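Local coordinates for protein redox-sensing transcriptional repressor rex (Thermoanaerobacter ethanolicus, PDB 3WG9) that represses transcription as a DNA-binding homodimer, probably in response to changes in the cellular NADH/NAD(+) redox state, at residues M9-I12 with R13-P16; N207-E210 with L211-L215; I118-R121 with L122-L125. All coordinates share one frame; numbering follows the deposited sequence.

Overall arrangement
The three contacts are local ones, each between residues a few positions apart, and they sample three parts of a Rex repressor. Interaction 1 lies at the start of helix 9-27, in the winged-helix region. Interaction 2 lies near the C-terminal end of helix 195-214, and interaction 3 turns in the loop after strand 110-117 of the Rossmann domain. Interactions 1 and 3 lie on opposite sides of the chain's centre, their own centres 38 Å apart; those of 2 and 3 are 51 Å apart. Interactions 1 and 2, with nearest atoms about 20 Å apart, both touch the second subunit. Interaction 3 adjoins the dinucleotide site through Asp117, which binds NADH in another structure of this protein.

Interaction 1: M9-I12 with R13-P16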
ATOM      1  N   MET B   9      16.289  -0.846  -3.679  1.00 34.67           N
ATOM      2  CA  MET B   9      14.876  -0.664  -3.377  1.00 34.44           C
ATOM      3  C   MET B   9      14.476  -1.492  -2.112  1.00 33.77           C
ATOM      4  O   MET B   9      13.607  -1.093  -1.347  1.00 31.91           O
ATOM      5  CB  MET B   9      14.025  -1.082  -4.588  1.00 35.67           C
ATOM      6  CG  MET B   9      13.902   0.018  -5.668  1.00 38.19           C
ATOM      7  SD  MET B   9      13.141   1.527  -4.985  1.00 41.56           S
ATOM      8  CE  MET B   9      11.491   1.063  -4.491  1.00 41.06           C
ATOM      9  N   ALA B  10      15.137  -2.617  -1.851  1.00 33.53           N
ATOM     10  CA  ALA B  10      14.736  -3.413  -0.689  1.00 33.19           C
ATOM     11  C   ALA B  10      15.034  -2.551   0.528  1.00 32.14           C
ATOM     12  O   ALA B  10      14.232  -2.451   1.468  1.00 32.45           O
ATOM     13  CB  ALA B  10      15.572  -4.756  -0.627  1.00 36.66           C
ATOM     14  N   VAL B  11      16.192  -1.881   0.511  1.00 31.23           N
ATOM     15  CA  VAL B  11      16.511  -0.952   1.599  1.00 30.29           C
ATOM     16  C   VAL B  11      15.539   0.215   1.670  1.00 29.17           C
ATOM     17  O   VAL B  11      15.017   0.558   2.737  1.00 29.30           O
ATOM     18  CB  VAL B  11      17.982  -0.365   1.487  1.00 31.36           C
ATOM     19  CG1 VAL B  11      18.214   0.767   2.514  1.00 31.97           C
ATOM     20  CG2 VAL B  11      19.048  -1.456   1.641  1.00 33.74           C
ATOM     21  N   ILE B  12      15.312   0.863   0.545  1.00 28.45           N
ATOM     22  CA  ILE B  12      14.445   2.083   0.514  1.00 27.95           C
ATOM     23  C   ILE B  12      13.068   1.728   1.054  1.00 27.58           C
ATOM     24  O   ILE B  12      12.471   2.508   1.764  1.00 27.72           O
ATOM     25  CB  ILE B  12      14.354   2.613  -0.920  1.00 28.85           C
ATOM     26  CG1 ILE B  12      15.711   3.187  -1.326  1.00 30.25           C
ATOM     27  CG2 ILE B  12      13.167   3.704  -1.124  1.00 27.80           C
ATOM     28  CD1 ILE B  12      15.778   3.434  -2.911  1.00 31.12           C
ATOM     29  N   ARG B  13      12.548   0.541   0.750  1.00 27.62           N
ATOM     30  CA  ARG B  13      11.204   0.199   1.242  1.00 27.80           C
ATOM     31  C   ARG B  13      11.148  -0.132   2.730  1.00 29.09           C
ATOM     32  O   ARG B  13      10.091  -0.043   3.333  1.00 28.94           O
ATOM     33  CB  ARG B  13      10.600  -1.007   0.492  1.00 27.63           C
ATOM     34  CG  ARG B  13      10.340  -0.650  -1.020  1.00 30.74           C
ATOM     35  CD  ARG B  13       9.296  -1.558  -1.668  1.00 31.52           C
ATOM     36  NE  ARG B  13       9.112  -1.216  -3.081  1.00 33.32           N
ATOM     37  CZ  ARG B  13       8.320  -0.220  -3.500  1.00 34.74           C
ATOM     38  NH1 ARG B  13       7.668   0.579  -2.628  1.00 27.42           N
ATOM     39  NH2 ARG B  13       8.136  -0.060  -4.797  1.00 31.93           N
ATOM     40  N   ARG B  14      12.282  -0.465   3.355  1.00 27.75           N
ATOM     41  CA  ARG B  14      12.257  -0.578   4.817  1.00 28.09           C
ATOM     42  C   ARG B  14      12.288   0.763   5.511  1.00 29.43           C
ATOM     43  O   ARG B  14      11.848   0.879   6.680  1.00 30.60           O
ATOM     44  CB  ARG B  14      13.454  -1.396   5.332  1.00 27.02           C
ATOM     45  CG  ARG B  14      13.323  -2.873   4.947  1.00 27.73           C
ATOM     46  CD  ARG B  14      14.440  -3.760   5.597  1.00 31.91           C
ATOM     47  NE  ARG B  14      15.773  -3.557   5.018  1.00 29.64           N
ATOM     48  CZ  ARG B  14      16.302  -4.282   4.053  1.00 34.13           C
ATOM     49  NH1 ARG B  14      15.594  -5.269   3.482  1.00 32.76           N
ATOM     50  NH2 ARG B  14      17.527  -4.011   3.631  1.00 34.78           N
ATOM     51  N   LEU B  15      12.884   1.767   4.879  1.00 29.14           N
ATOM     52  CA  LEU B  15      13.051   3.064   5.594  1.00 29.23           C
ATOM     53  C   LEU B  15      11.767   3.724   6.091  1.00 30.24           C
ATOM     54  O   LEU B  15      11.750   4.296   7.186  1.00 28.21           O
ATOM     55  CB  LEU B  15      13.882   4.081   4.771  1.00 28.69           C
ATOM     56  CG  LEU B  15      15.305   3.622   4.354  1.00 31.59           C
ATOM     57  CD1 LEU B  15      15.969   4.599   3.380  1.00 28.33           C
ATOM     58  CD2 LEU B  15      16.211   3.492   5.632  1.00 35.08           C
ATOM     59  N   PRO B  16      10.707   3.780   5.249  1.00 30.40           N
ATOM     60  CA  PRO B  16       9.454   4.323   5.799  1.00 31.39           C
ATOM     61  C   PRO B  16       8.872   3.502   6.950  1.00 31.05           C
ATOM     62  O   PRO B  16       8.205   4.088   7.792  1.00 30.09           O
ATOM     63  CB  PRO B  16       8.498   4.386   4.586  1.00 29.59           C
ATOM     64  CG  PRO B  16       9.488   4.328   3.369  1.00 31.39           C
ATOM     65  CD  PRO B  16      10.571   3.400   3.841  1.00 30.05           C
TER
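The first turns of helix 9-27, in the DNA-binding winged-helix part of this Rex repressor, bring Met9 against Arg13 and Val11 against Arg14. Met9 is bent at chi2 (-60°) and chi3 (-63°), and this curl carries its terminal methyl over one face of the Arg13 guanidinium, Met9 CE lying 3.6 Å from Arg13 CZ. The Arg13 chain runs extended from CG to NE, and its NH2 forms a salt bridge with Glu191. A bound sulfate, probably from the crystallisation liquor, lies near the same side chain.

Arg14 folds back instead. Its bend at chi3 (-72°) lays the guanidinium over the preceding turn, where Ala10 O stands above the plane toward the rim. Arg14 NH2 also approaches Val11 CG2, at 3.6 Å, and NE is paired in a salt bridge with Asp52 of helix 46-54, so the arginine links two helices of the domain. The second subunit packs on Met9 through its Arg205 and on Ile12 through its Tyr204.

Along the backbone, Arg13 N donates to Met9 O at 2.9 Å. Leu15 N reaches Val11 O and, weakly, Ile12 O. Pro16 has no amide hydrogen to offer, which kinks the helix, and its ring carbon CD lies 3.0 Å from Ile12 O.

Interaction 2: N207-E210 with L211-L215; sequences NEEE and LFKKL
Glu210 and Lys214, one turn apart near the end of helix 195-214, cross at a slant, whereas Glu210 and Lys213 meet at about a right angle. The Glu210 chain runs outward in an extended form. The Lys214 chain, bent at chi2, chi3 and chi4, curls back to meet it, and Lys214 NZ forms a salt bridge with Glu210 OE1 at 3.1 Å. The ammonium approaches from above the carboxylate, 68° out of its plane. OE1 is shared: Lys83 of the second subunit also forms a salt bridge with it. Lys213 comes to the aliphatic part of the same glutamate, Lys213 NZ lying 3.7 Å from Glu210 CG, and its charge is near Glu209 OE2 without reaching it.

On another side of the helix, Glu208 lies aslant to Phe212, their carboxylate and ring planes 75° apart. With CG anti to the backbone N (chi1 -170°), Glu208 sets this methylene 3.8 Å from Phe212 CD2. The ring also turns its edge to Glu208 O, 3.3 Å from Phe212 CD2 and in the ring plane. The carboxylate itself serves other partners: OE2 bonds to Tyr204 OH and to the backbone N of Val7 of the second subunit, and OE1 takes the N of that subunit's Ile6.

The backbone carbonyl of Glu210 accepts twice, from Lys214 N along the carbonyl direction and from Lys213 N, which stands well above the carbonyl plane.

Two lysines and the partner subunit's Lys83 thus gather near Glu210, and this positive surrounding would be expected to favour its ionised form. Buried Glu208, gripped by two backbone amides and a hydroxyl, is probably also kept as a carboxylate, tying the helix end to the N-terminal residues of its dimer mate.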
ATOM      1  N   ASN B 207      -5.681 -18.983   5.837  1.00 46.04           N
ATOM      2  CA  ASN B 207      -5.489 -20.374   5.390  1.00 47.77           C
ATOM      3  C   ASN B 207      -4.233 -21.028   5.830  1.00 46.90           C
ATOM      4  O   ASN B 207      -4.012 -22.213   5.516  1.00 48.93           O
ATOM      5  CB  ASN B 207      -5.546 -20.463   3.860  1.00 47.85           C
ATOM      6  CG  ASN B 207      -6.927 -20.276   3.370  1.00 51.79           C
ATOM      7  OD1 ASN B 207      -7.802 -21.101   3.623  1.00 57.22           O
ATOM      8  ND2 ASN B 207      -7.173 -19.129   2.756  1.00 49.86           N
ATOM      9  N   GLU B 208      -3.401 -20.293   6.543  1.00 44.94           N
ATOM     10  CA  GLU B 208      -2.092 -20.828   6.829  1.00 46.01           C
ATOM     11  C   GLU B 208      -2.152 -22.171   7.594  1.00 50.30           C
ATOM     12  O   GLU B 208      -1.405 -23.112   7.254  1.00 49.84           O
ATOM     13  CB  GLU B 208      -1.240 -19.859   7.620  1.00 45.08           C
ATOM     14  CG  GLU B 208       0.212 -20.350   7.703  1.00 44.89           C
ATOM     15  CD  GLU B 208       1.153 -19.407   8.443  1.00 44.71           C
ATOM     16  OE1 GLU B 208       0.807 -18.985   9.547  1.00 48.80           O
ATOM     17  OE2 GLU B 208       2.208 -19.049   7.885  1.00 46.71           O
ATOM     18  N   GLU B 209      -2.991 -22.249   8.625  1.00 50.94           N
ATOM     19  CA  GLU B 209      -2.913 -23.425   9.492  1.00 55.00           C
ATOM     20  C   GLU B 209      -3.382 -24.617   8.688  1.00 56.71           C
ATOM     21  O   GLU B 209      -2.758 -25.673   8.725  1.00 58.69           O
ATOM     22  CB  GLU B 209      -3.731 -23.283  10.783  1.00 56.23           C
ATOM     23  CG  GLU B 209      -5.148 -22.805  10.522  1.00 62.32           C
ATOM     24  CD  GLU B 209      -6.223 -23.468  11.395  1.00 70.36           C
ATOM     25  OE1 GLU B 209      -5.946 -23.784  12.583  1.00 71.55           O
ATOM     26  OE2 GLU B 209      -7.364 -23.628  10.868  1.00 72.50           O
ATOM     27  N   GLU B 210      -4.469 -24.445   7.944  1.00 57.85           N
ATOM     28  CA  GLU B 210      -4.842 -25.434   6.971  1.00 59.79           C
ATOM     29  C   GLU B 210      -3.669 -25.838   6.080  1.00 59.60           C
ATOM     30  O   GLU B 210      -3.368 -27.029   5.943  1.00 61.69           O
ATOM     31  CB  GLU B 210      -6.036 -24.960   6.159  1.00 61.84           C
ATOM     32  CG  GLU B 210      -6.847 -26.096   5.548  1.00 69.72           C
ATOM     33  CD  GLU B 210      -7.559 -25.703   4.255  1.00 78.62           C
ATOM     34  OE1 GLU B 210      -7.012 -24.882   3.469  1.00 82.52           O
ATOM     35  OE2 GLU B 210      -8.657 -26.251   3.991  1.00 82.27           O
ATOM     36  N   LEU B 211      -3.003 -24.871   5.470  1.00 57.10           N
ATOM     37  CA  LEU B 211      -1.949 -25.150   4.503  1.00 56.64           C
ATOM     38  C   LEU B 211      -0.889 -26.081   5.085  1.00 57.90           C
ATOM     39  O   LEU B 211      -0.381 -26.958   4.385  1.00 59.94           O
ATOM     40  CB  LEU B 211      -1.279 -23.851   4.059  1.00 52.53           C
ATOM     41  CG  LEU B 211      -0.065 -23.804   3.134  1.00 53.54           C
ATOM     42  CD1 LEU B 211      -0.385 -24.412   1.758  1.00 53.85           C
ATOM     43  CD2 LEU B 211       0.468 -22.328   2.983  1.00 50.71           C
ATOM     44  N   PHE B 212      -0.506 -25.837   6.332  1.00 57.27           N
ATOM     45  CA  PHE B 212       0.500 -26.653   6.998  1.00 58.83           C
ATOM     46  C   PHE B 212      -0.077 -27.891   7.681  1.00 61.86           C
ATOM     47  O   PHE B 212       0.682 -28.656   8.247  1.00 64.19           O
ATOM     48  CB  PHE B 212       1.297 -25.823   8.009  1.00 55.67           C
ATOM     49  CG  PHE B 212       2.266 -24.917   7.370  1.00 54.25           C
ATOM     50  CD1 PHE B 212       3.535 -25.359   7.051  1.00 54.28           C
ATOM     51  CD2 PHE B 212       1.882 -23.633   6.976  1.00 51.35           C
ATOM     52  CE1 PHE B 212       4.425 -24.525   6.401  1.00 55.88           C
ATOM     53  CE2 PHE B 212       2.766 -22.792   6.342  1.00 51.02           C
ATOM     54  CZ  PHE B 212       4.046 -23.212   6.057  1.00 55.40           C
ATOM     55  N   LYS B 213      -1.399 -28.018   7.727  1.00 65.14           N
ATOM     56  CA  LYS B 213      -2.076 -29.229   8.173  1.00 70.31           C
ATOM     57  C   LYS B 213      -2.236 -30.111   6.928  1.00 73.77           C
ATOM     58  O   LYS B 213      -1.944 -31.302   6.958  1.00 76.00           O
ATOM     59  CB  LYS B 213      -3.479 -28.899   8.691  1.00 71.27           C
ATOM     60  CG  LYS B 213      -3.777 -29.031  10.185  1.00 74.31           C
ATOM     61  CD  LYS B 213      -5.304 -28.931  10.385  1.00 79.23           C
ATOM     62  CE  LYS B 213      -5.851 -27.608   9.790  1.00 81.50           C
ATOM     63  NZ  LYS B 213      -7.083 -27.672   8.907  1.00 83.26           N
ATOM     64  N   LYS B 214      -2.714 -29.519   5.835  1.00 76.17           N
ATOM     65  CA  LYS B 214      -2.683 -30.139   4.503  1.00 79.35           C
ATOM     66  C   LYS B 214      -1.282 -30.694   4.233  1.00 80.45           C
ATOM     67  O   LYS B 214      -0.965 -31.828   4.627  1.00 81.51           O
ATOM     68  CB  LYS B 214      -3.053 -29.107   3.418  1.00 79.17           C
ATOM     69  CG  LYS B 214      -4.522 -29.095   3.007  1.00 81.94           C
ATOM     70  CD  LYS B 214      -4.665 -28.707   1.537  1.00 86.36           C
ATOM     71  CE  LYS B 214      -4.219 -27.269   1.265  1.00 85.86           C
ATOM     72  NZ  LYS B 214      -5.400 -26.371   1.283  1.00 87.78           N
ATOM     73  N   LEU B 215      -0.444 -29.877   3.589  1.00 79.46           N
ATOM     74  CA  LEU B 215       0.954 -30.223   3.292  1.00 80.28           C
ATOM     75  C   LEU B 215       1.363 -31.628   3.740  1.00 81.57           C
ATOM     76  O   LEU B 215       2.446 -31.818   4.295  1.00 82.22           O
ATOM     77  CB  LEU B 215       1.908 -29.190   3.900  1.00 77.55           C
ATOM     78  CG  LEU B 215       2.497 -28.178   2.930  1.00 77.76           C
ATOM     79  CD1 LEU B 215       3.421 -27.216   3.688  1.00 76.78           C
ATOM     80  CD2 LEU B 215       3.257 -28.900   1.820  1.00 79.42           C
TER

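Interaction 3: I118-R121 with L122-L125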
ATOM      1  N   ILE B 118     -11.778  14.077 -16.934  1.00 45.54           N
ATOM      2  CA  ILE B 118     -12.195  14.097 -18.329  1.00 48.47           C
ATOM      3  C   ILE B 118     -13.639  14.600 -18.490  1.00 51.30           C
ATOM      4  O   ILE B 118     -14.082  14.918 -19.594  1.00 51.31           O
ATOM      5  CB  ILE B 118     -11.989  12.669 -18.923  1.00 50.46           C
ATOM      6  CG1 ILE B 118     -12.049  12.619 -20.444  1.00 55.56           C
ATOM      7  CG2 ILE B 118     -12.953  11.625 -18.329  1.00 52.10           C
ATOM      8  CD1 ILE B 118     -12.665  11.277 -20.927  1.00 63.91           C
ATOM      9  N   ASN B 119     -14.377  14.601 -17.389  1.00 51.99           N
ATOM     10  CA  ASN B 119     -15.798  14.998 -17.384  1.00 54.37           C
ATOM     11  C   ASN B 119     -16.058  16.515 -17.339  1.00 55.51           C
ATOM     12  O   ASN B 119     -15.922  17.135 -16.275  1.00 54.66           O
ATOM     13  CB  ASN B 119     -16.457  14.373 -16.178  1.00 52.89           C
ATOM     14  CG  ASN B 119     -17.972  14.381 -16.285  1.00 58.52           C
ATOM     15  OD1 ASN B 119     -18.532  15.072 -17.119  1.00 64.26           O
ATOM     16  ND2 ASN B 119     -18.619  13.658 -15.420  1.00 53.96           N
ATOM     17  N   PRO B 120     -16.505  17.102 -18.471  1.00 57.08           N
ATOM     18  CA  PRO B 120     -16.834  18.529 -18.555  1.00 57.24           C
ATOM     19  C   PRO B 120     -17.651  19.037 -17.369  1.00 57.28           C
ATOM     20  O   PRO B 120     -17.528  20.213 -16.994  1.00 56.89           O
ATOM     21  CB  PRO B 120     -17.676  18.614 -19.837  1.00 59.83           C
ATOM     22  CG  PRO B 120     -17.122  17.486 -20.688  1.00 60.40           C
ATOM     23  CD  PRO B 120     -16.966  16.383 -19.675  1.00 58.40           C
ATOM     24  N   ARG B 121     -18.467  18.156 -16.801  1.00 57.63           N
ATOM     25  CA  ARG B 121     -19.327  18.487 -15.672  1.00 60.01           C
ATOM     26  C   ARG B 121     -18.545  19.077 -14.545  1.00 57.85           C
ATOM     27  O   ARG B 121     -19.042  19.951 -13.853  1.00 59.96           O
ATOM     28  CB  ARG B 121     -20.021  17.246 -15.078  1.00 60.86           C
ATOM     29  CG  ARG B 121     -21.557  17.163 -15.251  1.00 65.24           C
ATOM     30  CD  ARG B 121     -22.105  16.014 -14.435  1.00 66.29           C
ATOM     31  NE  ARG B 121     -21.794  16.233 -13.021  1.00 71.95           N
ATOM     32  CZ  ARG B 121     -22.432  17.115 -12.234  1.00 73.28           C
ATOM     33  NH1 ARG B 121     -23.501  17.815 -12.669  1.00 75.63           N
ATOM     34  NH2 ARG B 121     -22.030  17.280 -10.986  1.00 64.50           N
ATOM     35  N   LEU B 122     -17.386  18.510 -14.264  1.00 56.88           N
ATOM     36  CA  LEU B 122     -16.691  18.865 -13.033  1.00 55.63           C
ATOM     37  C   LEU B 122     -15.804  20.072 -13.164  1.00 54.29           C
ATOM     38  O   LEU B 122     -15.429  20.644 -12.164  1.00 56.21           O
ATOM     39  CB  LEU B 122     -15.922  17.680 -12.482  1.00 54.79           C
ATOM     40  CG  LEU B 122     -16.711  16.386 -12.609  1.00 56.00           C
ATOM     41  CD1 LEU B 122     -15.848  15.269 -12.077  1.00 55.60           C
ATOM     42  CD2 LEU B 122     -18.031  16.478 -11.859  1.00 62.23           C
ATOM     43  N   PHE B 123     -15.483  20.470 -14.383  1.00 53.43           N
ATOM     44  CA  PHE B 123     -14.616  21.601 -14.592  1.00 53.93           C
ATOM     45  C   PHE B 123     -15.014  22.821 -13.788  1.00 56.81           C
ATOM     46  O   PHE B 123     -15.840  23.639 -14.227  1.00 59.06           O
ATOM     47  CB  PHE B 123     -14.529  21.919 -16.070  1.00 54.68           C
ATOM     48  CG  PHE B 123     -14.091  20.760 -16.887  1.00 54.46           C
ATOM     49  CD1 PHE B 123     -13.669  19.578 -16.267  1.00 51.44           C
ATOM     50  CD2 PHE B 123     -14.050  20.859 -18.262  1.00 55.19           C
ATOM     51  CE1 PHE B 123     -13.273  18.505 -17.013  1.00 50.37           C
ATOM     52  CE2 PHE B 123     -13.649  19.772 -19.026  1.00 54.52           C
ATOM     53  CZ  PHE B 123     -13.252  18.608 -18.400  1.00 48.78           C
ATOM     54  N   GLY B 124     -14.502  22.897 -12.561  1.00 57.19           N
ATOM     55  CA  GLY B 124     -14.715  24.069 -11.745  1.00 58.44           C
ATOM     56  C   GLY B 124     -15.095  23.677 -10.347  1.00 59.92           C
ATOM     57  O   GLY B 124     -14.980  24.497  -9.453  1.00 62.86           O
ATOM     58  N   LEU B 125     -15.534  22.448 -10.117  1.00 60.42           N
ATOM     59  CA  LEU B 125     -15.711  22.006  -8.730  1.00 61.53           C
ATOM     60  C   LEU B 125     -14.513  22.452  -7.933  1.00 61.88           C
ATOM     61  O   LEU B 125     -13.449  22.703  -8.520  1.00 62.20           O
ATOM     62  CB  LEU B 125     -15.819  20.467  -8.602  1.00 60.06           C
ATOM     63  CG  LEU B 125     -15.774  19.749  -7.222  1.00 61.14           C
ATOM     64  CD1 LEU B 125     -17.117  19.577  -6.437  1.00 61.80           C
ATOM     65  CD2 LEU B 125     -15.152  18.374  -7.296  1.00 60.16           C
TER
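The Phe123 ring presents one face to Pro120, whose CA stands over the ring centre, 3.5 Å from the centroid and 13° off the normal, a CH-pi contact. It lies beside an Asx turn formed by Asn119 and Arg121, in the loop following strand 110-117 of the Rossmann domain. Obliquely to the ring lies Asn119 O, 3.1 Å from Phe123 CE1. Pro120 CB adds a looser apolar touch at CE2. Phe123 CG stands beside its own backbone N (chi1 -56°), which swings the ring back beneath the proline. With an alanine at Phe123 the ring would be gone, and Pro120 CA would probably lose its aromatic cover and Asp134 a neighbour.

The Arg121 guanidinium, the second flat group, meets Leu122 CD2 at an oblique angle, with Arg121 NE 3.9 Å from that methyl. Leu122 also packs CG against Asn119 CB and rests on Val132 of strand 132-134, while the Phe123 side chain touches Asp134 of the same strand. The loop is thereby laid along an outer strand of the sheet.

Asp117, which binds NADH in another structure of this protein, accepts a bond from Asn119 N, which places the turn next to the dinucleotide site. Asn119 accepts through both its oxygens. Its backbone O takes Leu122 N at 2.8 Å. Asn119 OD1 accepts Arg121 N at 3.1 Å, with the donor above the amide plane, 55° out of it.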